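PDB 4XRI: putative uncharacterized protein from Chaetomium thermophilum, which probably acts as an importin-beta nuclear transport receptor, a flexible HEAT-repeat protein thought to bind a small GTPase and carry cargo into the nucleus. Local coordinates for residues Phe651-Leu659 with Ser669-Asp677; Cys690-Leu701 with Ile714-Ile725. The protein carries 2 engineered substitutions. All coordinates share one frame; numbering follows the deposited sequence.

Contact 1 (Phe651-Leu659 with Ser669-Asp677); sequences FAPFLYNAL and SMAIGLVSD
A671 is the bump where the two backbones come closest, and A658, L659 and L655 form the hollow around it. Its CB lies 3.6 Å from CB of A658. Two small side chains face each other here, and the axes of the short segments approach to 8.4 Å, with directions 133° apart. The same methyl also reaches the backbone of the other helix, 3.7 Å from N of L659.

L659 fills the groove beside A671 with a forked end. CD2 lies over the backbone of the partner helix, 3.6 Å from N of I672, and also touches I672 CG1. CD1 turns to V675 and meets its CG2 at 3.6 Å, the two side chains crossing at about a right angle. Cutting L659 back to an alanine would probably open a gap between I672 and V675 and leave both without their main partner on helix 648-660.

L655 fills the next hollow, one turn back. Its CG stands anti to the backbone N (chi1 -179°), which carries the branch across to the other helix. CD1 then sits 3.7 Å from CB of L674 and 3.5 Å from O of A671. F651 closes this end loosely, with CZ 4.4 Å from CD1 of L674.

F693 of helix 690-701 packs on L655, L659 and V675, while F630 of helix 625-640 reaches A658. The contact joins two successive helices of a HEAT-type solenoid, and its touching residues are buried. The side chains that meet are all apolar, with methyls also resting on backbone atoms, so it is held by fit and burial rather than by directed bonds.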
loop_
_atom_site.group_PDB
_atom_site.type_symbol
_atom_site.label_atom_id
_atom_site.label_comp_id
_atom_site.label_asym_id
_atom_site.label_seq_id
_atom_site.Cartn_x
_atom_site.Cartn_y
_atom_site.Cartn_z
ATOM N N PHE A 651 25.508 6.466 -23.868
ATOM C CA PHE A 651 24.457 6.355 -22.860
ATOM C C PHE A 651 24.164 7.650 -22.101
ATOM O O PHE A 651 23.011 7.912 -21.764
ATOM C CB PHE A 651 24.802 5.254 -21.856
ATOM C CG PHE A 651 23.822 5.143 -20.722
ATOM C CD1 PHE A 651 22.476 4.944 -20.972
ATOM C CD2 PHE A 651 24.248 5.226 -19.407
ATOM C CE1 PHE A 651 21.570 4.851 -19.935
ATOM C CE2 PHE A 651 23.346 5.122 -18.364
ATOM C CZ PHE A 651 22.007 4.932 -18.628
ATOM N N ALA A 652 25.194 8.450 -21.837
ATOM C CA ALA A 652 25.041 9.655 -21.011
ATOM C C ALA A 652 23.920 10.603 -21.472
ATOM O O ALA A 652 23.170 11.102 -20.633
ATOM C CB ALA A 652 26.367 10.421 -20.929
ATOM N N PRO A 653 23.796 10.864 -22.791
ATOM C CA PRO A 653 22.681 11.734 -23.195
ATOM C C PRO A 653 21.297 11.181 -22.841
ATOM O O PRO A 653 20.401 11.959 -22.508
ATOM C CB PRO A 653 22.854 11.833 -24.716
ATOM C CG PRO A 653 24.308 11.651 -24.926
ATOM C CD PRO A 653 24.714 10.618 -23.919
ATOM N N PHE A 654 21.122 9.866 -22.912
ATOM C CA PHE A 654 19.864 9.254 -22.495
ATOM C C PHE A 654 19.658 9.448 -20.998
ATOM O O PHE A 654 18.551 9.735 -20.543
ATOM C CB PHE A 654 19.837 7.763 -22.836
ATOM C CG PHE A 654 19.695 7.477 -24.304
ATOM C CD1 PHE A 654 18.442 7.373 -24.884
ATOM C CD2 PHE A 654 20.813 7.298 -25.100
ATOM C CE1 PHE A 654 18.308 7.101 -26.232
ATOM C CE2 PHE A 654 20.685 7.026 -26.448
ATOM C CZ PHE A 654 19.431 6.930 -27.017
ATOM N N LEU A 655 20.738 9.293 -20.242
ATOM C CA LEU A 655 20.704 9.474 -18.798
ATOM C C LEU A 655 20.380 10.920 -18.434
ATOM O O LEU A 655 19.552 11.176 -17.558
ATOM C CB LEU A 655 22.040 9.058 -18.180
ATOM C CG LEU A 655 22.148 9.160 -16.658
ATOM C CD1 LEU A 655 20.999 8.422 -15.997
ATOM C CD2 LEU A 655 23.485 8.611 -16.181
ATOM N N TYR A 656 21.038 11.857 -19.113
ATOM C CA TYR A 656 20.782 13.282 -18.923
ATOM C C TYR A 656 19.308 13.618 -19.126
ATOM O O TYR A 656 18.705 14.333 -18.327
ATOM C CB TYR A 656 21.627 14.121 -19.888
ATOM C CG TYR A 656 23.120 14.006 -19.694
ATOM C CD1 TYR A 656 23.661 13.676 -18.457
ATOM C CD2 TYR A 656 23.991 14.231 -20.752
ATOM C CE1 TYR A 656 25.030 13.572 -18.281
ATOM C CE2 TYR A 656 25.358 14.129 -20.587
ATOM C CZ TYR A 656 25.872 13.800 -19.351
ATOM O OH TYR A 656 27.234 13.701 -19.185
ATOM N N ASN A 657 18.737 13.091 -20.202
ATOM C CA ASN A 657 17.364 13.400 -20.575
ATOM C C ASN A 657 16.364 12.868 -19.558
ATOM O O ASN A 657 15.363 13.519 -19.259
ATOM C CB ASN A 657 17.052 12.835 -21.958
ATOM C CG ASN A 657 15.902 13.551 -22.628
ATOM O OD1 ASN A 657 14.796 13.019 -22.726
ATOM N ND2 ASN A 657 16.154 14.775 -23.085
ATOM N N ALA A 658 16.644 11.682 -19.029
ATOM C CA ALA A 658 15.815 11.100 -17.982
ATOM C C ALA A 658 15.915 11.931 -16.708
ATOM O O ALA A 658 14.921 12.146 -16.013
ATOM C CB ALA A 658 16.223 9.658 -17.718
ATOM N N LEU A 659 17.123 12.403 -16.417
ATOM C CA LEU A 659 17.369 13.239 -15.246
ATOM C C LEU A 659 16.590 14.548 -15.295
ATOM O O LEU A 659 16.063 15.003 -14.282
ATOM C CB LEU A 659 18.864 13.542 -15.107
ATOM C CG LEU A 659 19.753 12.488 -14.444
ATOM C CD1 LEU A 659 21.215 12.877 -14.586
ATOM C CD2 LEU A 659 19.380 12.315 -12.977
ATOM N N SER A 669 13.534 9.403 -10.997
ATOM C CA SER A 669 14.102 8.787 -9.801
ATOM C C SER A 669 15.080 7.672 -10.160
ATOM O O SER A 669 16.129 7.534 -9.535
ATOM C CB SER A 669 12.995 8.244 -8.892
ATOM O OG SER A 669 12.362 9.297 -8.186
ATOM N N MET A 670 14.727 6.881 -11.168
ATOM C CA MET A 670 15.600 5.817 -11.654
ATOM C C MET A 670 16.894 6.386 -12.227
ATOM O O MET A 670 17.967 5.806 -12.061
ATOM C CB MET A 670 14.881 4.980 -12.714
ATOM C CG MET A 670 15.688 3.806 -13.225
ATOM S SD MET A 670 15.984 2.554 -11.962
ATOM C CE MET A 670 14.372 1.778 -11.869
ATOM N N ALA A 671 16.780 7.520 -12.909
ATOM C CA ALA A 671 17.935 8.186 -13.496
ATOM C C ALA A 671 18.907 8.657 -12.421
ATOM O O ALA A 671 20.121 8.528 -12.573
ATOM C CB ALA A 671 17.486 9.364 -14.360
ATOM N N ILE A 672 18.365 9.215 -11.344
ATOM C CA ILE A 672 19.177 9.665 -10.220
ATOM C C ILE A 672 19.903 8.484 -9.587
ATOM O O ILE A 672 21.075 8.579 -9.233
ATOM C CB ILE A 672 18.322 10.375 -9.160
ATOM C CG1 ILE A 672 17.637 11.598 -9.773
ATOM C CG2 ILE A 672 19.177 10.778 -7.970
ATOM C CD1 ILE A 672 16.558 12.193 -8.890
ATOM N N GLY A 673 19.193 7.367 -9.463
ATOM C CA GLY A 673 19.772 6.139 -8.955
ATOM C C GLY A 673 20.863 5.638 -9.883
ATOM O O GLY A 673 21.870 5.085 -9.438
ATOM N N LEU A 674 20.666 5.833 -11.183
ATOM C CA LEU A 674 21.655 5.425 -12.176
ATOM C C LEU A 674 22.940 6.237 -12.053
ATOM O O LEU A 674 24.032 5.716 -12.272
ATOM C CB LEU A 674 21.086 5.558 -13.593
ATOM C CG LEU A 674 20.807 4.254 -14.343
ATOM C CD1 LEU A 674 22.082 3.430 -14.476
ATOM C CD2 LEU A 674 19.716 3.453 -13.645
ATOM N N VAL A 675 22.808 7.515 -11.708
ATOM C CA VAL A 675 23.977 8.370 -11.519
ATOM C C VAL A 675 24.798 7.868 -10.340
ATOM O O VAL A 675 26.028 7.827 -10.395
ATOM C CB VAL A 675 23.591 9.843 -11.283
ATOM C CG1 VAL A 675 24.842 10.691 -11.074
ATOM C CG2 VAL A 675 22.784 10.372 -12.458
ATOM N N SER A 676 24.103 7.481 -9.275
ATOM C CA SER A 676 24.750 6.875 -8.117
ATOM C C SER A 676 25.465 5.590 -8.513
ATOM O O SER A 676 26.614 5.367 -8.134
ATOM C CB SER A 676 23.733 6.587 -7.010
ATOM O OG SER A 676 23.414 7.769 -6.298
ATOM N N ASP A 677 24.774 4.752 -9.282
ATOM C CA ASP A 677 25.341 3.501 -9.772
ATOM C C ASP A 677 26.611 3.736 -10.582
ATOM O O ASP A 677 27.639 3.107 -10.334
ATOM C CB ASP A 677 24.320 2.745 -10.625
ATOM C CG ASP A 677 23.148 2.240 -9.816
ATOM O OD1 ASP A 677 23.355 1.877 -8.640
ATOM O OD2 ASP A 677 22.022 2.204 -10.357
#

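Contact 2 (Cys690-Leu701 with Ile714-Ile725); sequences CDNFMNYLLGNL and ILQCFGDIASAI
Three side chains pack as knobs into holes between these helices: L697, F718 and I721. L697 sits among I714, C717, F718 and I721. F718 fills the hole made by M694, L697, L698 and L701. I721 enters the one formed by C690, F693, M694 and L697. The short segments run nearly antiparallel, at 159°, with axes 10.6 Å apart, a spacing that leaves room for large side chains.

Among the aliphatic contacts, L697 and I721 reach toward each other tip to tip, CD1 to CD1 at 3.7 Å. L697 and L701 each run antiparallel to the side chain of I714 as they pass it. At the far end, I714 CD1 packs against the amide of N700, 3.3 Å from its OD1. This contact is van der Waals; OD1 has its hydrogen bond from ND2 of N708.

The aromatic contacts gather round F718. L701 CD1 comes at the ring edge, near its plane, 4.0 Å from CE2. L698 CD2 touches CZ. M694 makes a Met-aromatic contact, with SD 4.6 Å from the F718 ring centroid and oblique to it. Bends at chi2 (-61°) and chi3 (-64°) fold the methionine back, so that CE lies 3.6 Å from CE1 of F718.

The cysteine sulfurs pack too. C690 SG lies against CG2 of both I721 and I725, 3.6 Å from that of I725. C717 SG rests on CD1 of L697.

Helix 730-743 packs on M694, L698 and L701, and D720 forms a salt bridge with R680. This mostly buried antiparallel pair lies within the stack of HEAT-type helices. Apart from the amide of N700, the side chains that meet do so through carbon and sulfur, so the hold depends on close fit and exclusion of water.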
loop_
_atom_site.group_PDB
_atom_site.type_symbol
_atom_site.label_atom_id
_atom_site.label_comp_id
_atom_site.label_asym_id
_atom_site.label_seq_id
_atom_site.Cartn_x
_atom_site.Cartn_y
_atom_site.Cartn_z
ATOM N N CYS A 690 30.476 14.293 -14.333
ATOM C CA CYS A 690 29.838 14.703 -13.090
ATOM C C CYS A 690 29.394 16.162 -13.067
ATOM O O CYS A 690 28.506 16.522 -12.297
ATOM C CB CYS A 690 30.771 14.430 -11.913
ATOM S SG CYS A 690 30.856 12.680 -11.482
ATOM N N ASP A 691 29.995 17.002 -13.904
ATOM C CA ASP A 691 29.561 18.394 -13.981
ATOM C C ASP A 691 28.183 18.470 -14.624
ATOM O O ASP A 691 27.334 19.263 -14.213
ATOM C CB ASP A 691 30.555 19.252 -14.765
ATOM C CG ASP A 691 30.250 20.738 -14.653
ATOM O OD1 ASP A 691 30.392 21.293 -13.542
ATOM O OD2 ASP A 691 29.870 21.352 -15.672
ATOM N N ASN A 692 27.975 17.643 -15.644
ATOM C CA ASN A 692 26.669 17.523 -16.279
ATOM C C ASN A 692 25.643 16.957 -15.307
ATOM O O ASN A 692 24.502 17.419 -15.258
ATOM C CB ASN A 692 26.755 16.643 -17.526
ATOM C CG ASN A 692 27.366 17.368 -18.706
ATOM O OD1 ASN A 692 27.143 18.562 -18.895
ATOM N ND2 ASN A 692 28.136 16.646 -19.510
ATOM N N PHE A 693 26.062 15.960 -14.532
ATOM C CA PHE A 693 25.217 15.382 -13.494
ATOM C C PHE A 693 24.782 16.448 -12.499
ATOM O O PHE A 693 23.591 16.607 -12.232
ATOM C CB PHE A 693 25.949 14.256 -12.757
ATOM C CG PHE A 693 26.153 13.018 -13.582
ATOM C CD1 PHE A 693 25.342 12.748 -14.672
ATOM C CD2 PHE A 693 27.159 12.121 -13.264
ATOM C CE1 PHE A 693 25.531 11.608 -15.430
ATOM C CE2 PHE A 693 27.353 10.980 -14.016
ATOM C CZ PHE A 693 26.540 10.724 -15.101
ATOM N N MET A 694 25.761 17.171 -11.957
ATOM C CA MET A 694 25.500 18.207 -10.962
ATOM C C MET A 694 24.527 19.261 -11.476
ATOM O O MET A 694 23.625 19.687 -10.752
ATOM C CB MET A 694 26.808 18.875 -10.524
ATOM C CG MET A 694 27.707 17.992 -9.666
ATOM S SD MET A 694 26.931 17.492 -8.115
ATOM C CE MET A 694 26.748 19.079 -7.307
ATOM N N ASN A 695 24.709 19.678 -12.725
ATOM C CA ASN A 695 23.825 20.664 -13.334
ATOM C C ASN A 695 22.372 20.196 -13.372
ATOM O O ASN A 695 21.457 20.964 -13.062
ATOM C CB ASN A 695 24.299 21.004 -14.747
ATOM C CG ASN A 695 25.539 21.876 -14.750
ATOM O OD1 ASN A 695 25.894 22.477 -13.736
ATOM N ND2 ASN A 695 26.204 21.952 -15.895
ATOM N N TYR A 696 22.165 18.934 -13.736
ATOM C CA TYR A 696 20.818 18.372 -13.769
ATOM C C TYR A 696 20.253 18.175 -12.366
ATOM O O TYR A 696 19.082 18.464 -12.113
ATOM C CB TYR A 696 20.803 17.043 -14.526
ATOM C CG TYR A 696 20.676 17.199 -16.024
ATOM C CD1 TYR A 696 19.442 17.443 -16.613
ATOM C CD2 TYR A 696 21.788 17.103 -16.850
ATOM C CE1 TYR A 696 19.319 17.586 -17.981
ATOM C CE2 TYR A 696 21.674 17.248 -18.219
ATOM C CZ TYR A 696 20.437 17.486 -18.779
ATOM O OH TYR A 696 20.318 17.631 -20.141
ATOM N N LEU A 697 21.089 17.682 -11.458
ATOM C CA LEU A 697 20.672 17.459 -10.078
ATOM C C LEU A 697 20.301 18.773 -9.397
ATOM O O LEU A 697 19.246 18.879 -8.769
ATOM C CB LEU A 697 21.775 16.751 -9.289
ATOM C CG LEU A 697 22.129 15.328 -9.729
ATOM C CD1 LEU A 697 23.313 14.807 -8.935
ATOM C CD2 LEU A 697 20.934 14.394 -9.584
ATOM N N LEU A 698 21.171 19.770 -9.528
ATOM C CA LEU A 698 20.914 21.089 -8.959
ATOM C C LEU A 698 19.706 21.733 -9.625
ATOM O O LEU A 698 18.942 22.451 -8.985
ATOM C CB LEU A 698 22.138 21.994 -9.109
ATOM C CG LEU A 698 23.365 21.608 -8.283
ATOM C CD1 LEU A 698 24.572 22.438 -8.693
ATOM C CD2 LEU A 698 23.078 21.763 -6.798
ATOM N N GLY A 699 19.544 21.472 -10.918
ATOM C CA GLY A 699 18.402 21.976 -11.656
ATOM C C GLY A 699 17.097 21.408 -11.131
ATOM O O GLY A 699 16.088 22.106 -11.066
ATOM N N ASN A 700 17.126 20.134 -10.754
ATOM C CA ASN A 700 15.962 19.470 -10.181
ATOM C C ASN A 700 15.568 20.093 -8.849
ATOM O O ASN A 700 14.387 20.168 -8.510
ATOM C CB ASN A 700 16.238 17.976 -9.990
ATOM C CG ASN A 700 14.998 17.198 -9.589
ATOM O OD1 ASN A 700 14.498 17.326 -8.469
ATOM N ND2 ASN A 700 14.501 16.376 -10.502
ATOM N N LEU A 701 16.570 20.539 -8.098
ATOM C CA LEU A 701 16.339 21.112 -6.777
ATOM C C LEU A 701 15.616 22.451 -6.861
ATOM O O LEU A 701 14.984 22.879 -5.897
ATOM C CB LEU A 701 17.660 21.273 -6.021
ATOM C CG LEU A 701 18.319 19.974 -5.552
ATOM C CD1 LEU A 701 19.584 20.263 -4.754
ATOM C CD2 LEU A 701 17.343 19.137 -4.734
ATOM N N ILE A 714 18.748 12.717 -4.485
ATOM C CA ILE A 714 19.671 13.672 -5.096
ATOM C C ILE A 714 20.830 13.998 -4.152
ATOM O O ILE A 714 21.982 14.127 -4.577
ATOM C CB ILE A 714 18.942 14.973 -5.496
ATOM C CG1 ILE A 714 18.070 14.730 -6.729
ATOM C CG2 ILE A 714 19.927 16.096 -5.773
ATOM C CD1 ILE A 714 17.218 15.920 -7.112
ATOM N N LEU A 715 20.520 14.109 -2.864
ATOM C CA LEU A 715 21.541 14.385 -1.859
ATOM C C LEU A 715 22.466 13.190 -1.685
ATOM O O LEU A 715 23.681 13.346 -1.584
ATOM C CB LEU A 715 20.899 14.754 -0.523
ATOM C CG LEU A 715 19.958 15.959 -0.569
ATOM C CD1 LEU A 715 19.504 16.329 0.827
ATOM C CD2 LEU A 715 20.620 17.146 -1.265
ATOM N N GLN A 716 21.879 11.995 -1.654
ATOM C CA GLN A 716 22.655 10.759 -1.622
ATOM C C GLN A 716 23.584 10.719 -2.826
ATOM O O GLN A 716 24.738 10.300 -2.732
ATOM C CB GLN A 716 21.738 9.529 -1.614
ATOM C CG GLN A 716 22.480 8.213 -1.751
ATOM C CD GLN A 716 21.546 7.029 -1.963
ATOM O OE1 GLN A 716 20.418 7.003 -1.464
ATOM N NE2 GLN A 716 22.018 6.041 -2.713
ATOM N N CYS A 717 23.062 11.178 -3.957
ATOM C CA CYS A 717 23.818 11.237 -5.196
ATOM C C CYS A 717 25.011 12.188 -5.088
ATOM O O CYS A 717 26.100 11.888 -5.588
ATOM C CB CYS A 717 22.899 11.665 -6.336
ATOM S SG CYS A 717 23.506 11.266 -7.960
ATOM N N PHE A 718 24.798 13.330 -4.436
ATOM C CA PHE A 718 25.875 14.284 -4.164
ATOM C C PHE A 718 27.034 13.597 -3.453
ATOM O O PHE A 718 28.197 13.852 -3.747
ATOM C CB PHE A 718 25.375 15.459 -3.314
ATOM C CG PHE A 718 24.533 16.448 -4.071
ATOM C CD1 PHE A 718 24.585 16.518 -5.454
ATOM C CD2 PHE A 718 23.696 17.319 -3.393
ATOM C CE1 PHE A 718 23.810 17.434 -6.143
ATOM C CE2 PHE A 718 22.921 18.235 -4.075
ATOM C CZ PHE A 718 22.977 18.291 -5.453
ATOM N N GLY A 719 26.697 12.722 -2.514
ATOM C CA GLY A 719 27.687 11.983 -1.757
ATOM C C GLY A 719 28.511 11.066 -2.635
ATOM O O GLY A 719 29.729 10.998 -2.499
ATOM N N ASP A 720 27.842 10.364 -3.544
ATOM C CA ASP A 720 28.518 9.458 -4.469
ATOM C C ASP A 720 29.427 10.201 -5.444
ATOM O O ASP A 720 30.529 9.740 -5.751
ATOM C CB ASP A 720 27.493 8.631 -5.246
ATOM C CG ASP A 720 26.707 7.692 -4.354
ATOM O OD1 ASP A 720 27.318 7.067 -3.464
ATOM O OD2 ASP A 720 25.479 7.578 -4.539
ATOM N N ILE A 721 28.962 11.351 -5.926
ATOM C CA ILE A 721 29.744 12.166 -6.846
ATOM C C ILE A 721 31.001 12.696 -6.159
ATOM O O ILE A 721 32.092 12.687 -6.736
ATOM C CB ILE A 721 28.916 13.340 -7.397
ATOM C CG1 ILE A 721 27.860 12.821 -8.376
ATOM C CG2 ILE A 721 29.812 14.361 -8.087
ATOM C CD1 ILE A 721 26.899 13.885 -8.852
ATOM N N ALA A 722 30.837 13.146 -4.917
ATOM C CA ALA A 722 31.952 13.648 -4.118
ATOM C C ALA A 722 33.038 12.588 -3.968
ATOM O O ALA A 722 34.228 12.877 -4.092
ATOM C CB ALA A 722 31.464 14.105 -2.748
ATOM N N SER A 723 32.616 11.357 -3.693
ATOM C CA SER A 723 33.541 10.235 -3.566
ATOM C C SER A 723 34.273 9.966 -4.873
ATOM O O SER A 723 35.459 9.634 -4.878
ATOM C CB SER A 723 32.799 8.970 -3.123
ATOM O OG SER A 723 32.465 9.024 -1.750
ATOM N N ALA A 724 33.558 10.115 -5.982
ATOM C CA ALA A 724 34.108 9.805 -7.292
ATOM C C ALA A 724 35.125 10.838 -7.768
ATOM O O ALA A 724 36.131 10.483 -8.383
ATOM C CB ALA A 724 32.981 9.671 -8.313
ATOM N N ILE A 725 34.869 12.113 -7.490
ATOM C CA ILE A 725 35.680 13.180 -8.069
ATOM C C ILE A 725 36.626 13.853 -7.075
ATOM O O ILE A 725 37.412 14.717 -7.458
ATOM C CB ILE A 725 34.788 14.259 -8.704
ATOM C CG1 ILE A 725 34.121 15.120 -7.629
ATOM C CG2 ILE A 725 33.740 13.619 -9.599
ATOM C CD1 ILE A 725 33.265 16.232 -8.200
#

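In the fold
Both segments of contact 1 precede those of contact 2 in the chain, and the contact centres are about 11 Å apart. Helices 648-660, 665-682, 690-701 and 711-725 supply the four segments in chain order. All four belong to the importin beta-1-like repeat region. The two layers meet directly. S676 OG is probably hydrogen-bonded to D720 OD2, and Y656 OH to N692 ND2. V675 packs against C717, and the O of Y656 packs on the ring of Y696. Each helix pair therefore rests on the next, as in a HEAT-repeat solenoid. Apolar packing and a few hydrogen bonds join the pairs into a continuous stack in this flexible transport receptor.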